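PDB 6DXU: glycosyl hydrolase family 2, TIM barrel domain protein, which probably hydrolyses beta-glucuronides as a gut bacterial beta-glucuronidase of glycoside hydrolase family 2. Local coordinates for residues W563-V568 with P621-Y626. Numbering follows the deposited sequence.
With BCN (bicine), chain L.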
loop_
_atom_site.group_PDB
_atom_site.type_symbol
_atom_site.label_atom_id
_atom_site.label_comp_id
_atom_site.label_asym_id
_atom_site.label_seq_id
_atom_site.Cartn_x
_atom_site.Cartn_y
_atom_site.Cartn_z
ATOM N N TRP D 563 31.580 1.319 45.271
ATOM C CA TRP D 563 30.328 0.582 45.025
ATOM C C TRP D 563 30.048 -0.446 46.114
ATOM O O TRP D 563 29.453 -1.513 45.869
ATOM C CB TRP D 563 30.285 -0.071 43.643
ATOM C CG TRP D 563 30.123 0.932 42.521
ATOM C CD1 TRP D 563 30.724 2.167 42.411
ATOM C CD2 TRP D 563 29.321 0.772 41.345
ATOM N NE1 TRP D 563 30.325 2.780 41.238
ATOM C CE2 TRP D 563 29.472 1.940 40.568
ATOM C CE3 TRP D 563 28.491 -0.250 40.874
ATOM C CZ2 TRP D 563 28.808 2.115 39.344
ATOM C CZ3 TRP D 563 27.834 -0.077 39.670
ATOM C CH2 TRP D 563 28.000 1.094 38.913
ATOM N N SER D 564 30.527 -0.162 47.313
ATOM C CA SER D 564 30.235 -1.028 48.434
ATOM C C SER D 564 28.855 -0.716 48.985
ATOM O O SER D 564 28.316 0.378 48.803
ATOM C CB SER D 564 31.278 -0.859 49.536
ATOM O OG SER D 564 31.147 0.415 50.136
ATOM N N GLU D 565 28.281 -1.704 49.665
ATOM C CA GLU D 565 27.065 -1.447 50.419
ATOM C C GLU D 565 27.297 -0.410 51.509
ATOM O O GLU D 565 26.355 0.263 51.927
ATOM C CB GLU D 565 26.549 -2.735 51.038
ATOM C CG GLU D 565 26.314 -3.834 50.048
ATOM C CD GLU D 565 25.315 -4.832 50.581
ATOM O OE1 GLU D 565 25.557 -6.059 50.506
ATOM O OE2 GLU D 565 24.282 -4.381 51.092
ATOM N N SER D 566 28.540 -0.289 51.990
ATOM C CA SER D 566 28.826 0.588 53.121
ATOM C C SER D 566 28.564 2.046 52.774
ATOM O O SER D 566 28.061 2.807 53.610
ATOM C CB SER D 566 30.276 0.387 53.573
ATOM O OG SER D 566 30.573 -1.006 53.680
ATOM N N TYR D 567 28.891 2.450 51.548
ATOM C CA TYR D 567 28.635 3.823 51.128
ATOM C C TYR D 567 27.140 4.086 50.966
ATOM O O TYR D 567 26.624 5.097 51.459
ATOM C CB TYR D 567 29.374 4.122 49.825
ATOM C CG TYR D 567 29.101 5.516 49.301
ATOM C CD1 TYR D 567 29.670 6.626 49.909
ATOM C CD2 TYR D 567 28.249 5.723 48.218
ATOM C CE1 TYR D 567 29.420 7.908 49.446
ATOM C CE2 TYR D 567 27.985 7.008 47.748
ATOM C CZ TYR D 567 28.574 8.097 48.376
ATOM O OH TYR D 567 28.324 9.379 47.935
ATOM N N VAL D 568 26.420 3.191 50.278
ATOM C CA VAL D 568 25.021 3.505 49.988
ATOM C C VAL D 568 24.186 3.467 51.263
ATOM O O VAL D 568 23.196 4.200 51.384
ATOM C CB VAL D 568 24.439 2.596 48.884
ATOM C CG1 VAL D 568 24.045 1.246 49.425
ATOM C CG2 VAL D 568 23.231 3.283 48.235
ATOM N N PRO D 621 17.532 -9.547 50.331
ATOM C CA PRO D 621 17.682 -8.161 50.787
ATOM C C PRO D 621 19.150 -7.793 50.929
ATOM O O PRO D 621 19.969 -8.597 51.382
ATOM C CB PRO D 621 16.975 -8.156 52.149
ATOM C CG PRO D 621 16.222 -9.448 52.229
ATOM C CD PRO D 621 16.911 -10.410 51.351
ATOM N N LYS D 622 19.477 -6.566 50.536
ATOM C CA LYS D 622 20.778 -5.982 50.827
ATOM C C LYS D 622 20.745 -5.315 52.200
ATOM O O LYS D 622 19.690 -5.170 52.817
ATOM C CB LYS D 622 21.173 -4.967 49.753
ATOM C CG LYS D 622 21.313 -5.539 48.338
ATOM C CD LYS D 622 21.969 -4.519 47.426
ATOM C CE LYS D 622 21.716 -4.806 45.955
ATOM N NZ LYS D 622 22.234 -3.684 45.110
ATOM N N GLU D 623 21.910 -4.873 52.670
ATOM C CA GLU D 623 21.936 -4.210 53.975
ATOM C C GLU D 623 21.083 -2.943 53.964
ATOM O O GLU D 623 20.489 -2.580 54.989
ATOM C CB GLU D 623 23.374 -3.876 54.379
ATOM C CG GLU D 623 24.334 -5.070 54.360
ATOM C CD GLU D 623 24.406 -5.841 55.677
ATOM O OE1 GLU D 623 23.823 -5.408 56.699
ATOM O OE2 GLU D 623 25.058 -6.899 55.681
ATOM N N SER D 624 20.967 -2.297 52.796
ATOM C CA SER D 624 20.231 -1.043 52.665
ATOM C C SER D 624 18.731 -1.213 52.871
ATOM O O SER D 624 18.051 -0.244 53.233
ATOM C CB SER D 624 20.501 -0.435 51.285
ATOM O OG SER D 624 20.538 -1.445 50.277
ATOM N N TYR D 625 18.198 -2.415 52.647
ATOM C CA TYR D 625 16.783 -2.658 52.913
ATOM C C TYR D 625 16.438 -2.323 54.356
ATOM O O TYR D 625 15.392 -1.720 54.634
ATOM C CB TYR D 625 16.450 -4.118 52.603
ATOM C CG TYR D 625 15.017 -4.546 52.888
ATOM C CD1 TYR D 625 14.652 -5.030 54.131
ATOM C CD2 TYR D 625 14.038 -4.485 51.896
ATOM C CE1 TYR D 625 13.353 -5.432 54.393
ATOM C CE2 TYR D 625 12.741 -4.889 52.137
ATOM C CZ TYR D 625 12.403 -5.356 53.395
ATOM O OH TYR D 625 11.121 -5.763 53.655
ATOM N N TYR D 626 17.323 -2.679 55.286
ATOM C CA TYR D 626 17.035 -2.471 56.703
ATOM C C TYR D 626 17.159 -1.013 57.106
ATOM O O TYR D 626 16.557 -0.607 58.111
ATOM C CB TYR D 626 17.960 -3.359 57.535
ATOM C CG TYR D 626 17.756 -4.793 57.141
ATOM C CD1 TYR D 626 16.674 -5.511 57.633
ATOM C CD2 TYR D 626 18.576 -5.397 56.208
ATOM C CE1 TYR D 626 16.454 -6.818 57.243
ATOM C CE2 TYR D 626 18.365 -6.694 55.817
ATOM C CZ TYR D 626 17.307 -7.396 56.332
ATOM O OH TYR D 626 17.101 -8.695 55.933
HETATM N N1 BCN L . 33.263 0.142 39.095
HETATM C C1 BCN L . 34.559 0.690 38.742
HETATM C C2 BCN L . 35.566 -0.452 38.627
HETATM O O21 BCN L . 35.260 -1.592 39.061
HETATM O O22 BCN L . 36.696 -0.251 38.103
HETATM C C3 BCN L . 32.964 0.530 40.469
HETATM C C4 BCN L . 33.725 -0.341 41.473
HETATM O O4 BCN L . 33.478 -1.698 41.214
HETATM C C5 BCN L . 32.252 0.744 38.227
HETATM C C6 BCN L . 31.928 -0.182 37.055
HETATM O O6 BCN L . 32.306 -1.490 37.395
HETATM O O HOH W 1 23.171 -2.091 49.986
#
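Lys622 and Glu623 meet the carboxylate of Glu565 where the N-terminal part of helix 565-579 packs against the segment leading into helix 623-632. In the TIM barrel the first helix precedes barrel strand 587-589 and the second follows it. Lys622 lays its CB 3.4 Å from Glu565 OE2. Its chain then leads away, and NZ forms a salt bridge with Asp595 and a hydrogen bond with Ser519 O. Glu623 gives the one direct hydrogen bond between the segments. Its backbone N donates to the syn lone pair of Glu565 OE2 at 2.9 Å, with an N-H...O angle of 155°. Glu565 reaches it with a chain extended beyond CG (chi2 -157°). The Glu623 side chain crosses that of Glu565 at about a right angle, with CG 3.3 Å from OE2. A bend at chi2 (-89°) turns its own carboxylate aside, and OE1 accepts from His639 NE2 and Gly642 N. Glu565 OE1 accepts from Arg522 N, and the Glu565 backbone bonds to Arg523, whose NH1 binds bicine; bicine C3 lies over one Trp563 face. Ser624 places CB 4.3 Å from Val568 CG1. One water bridges the segments, donating to Glu565 OE2 at 2.8 Å and hydrogen-bonding to Ser624 OG at 2.7 Å.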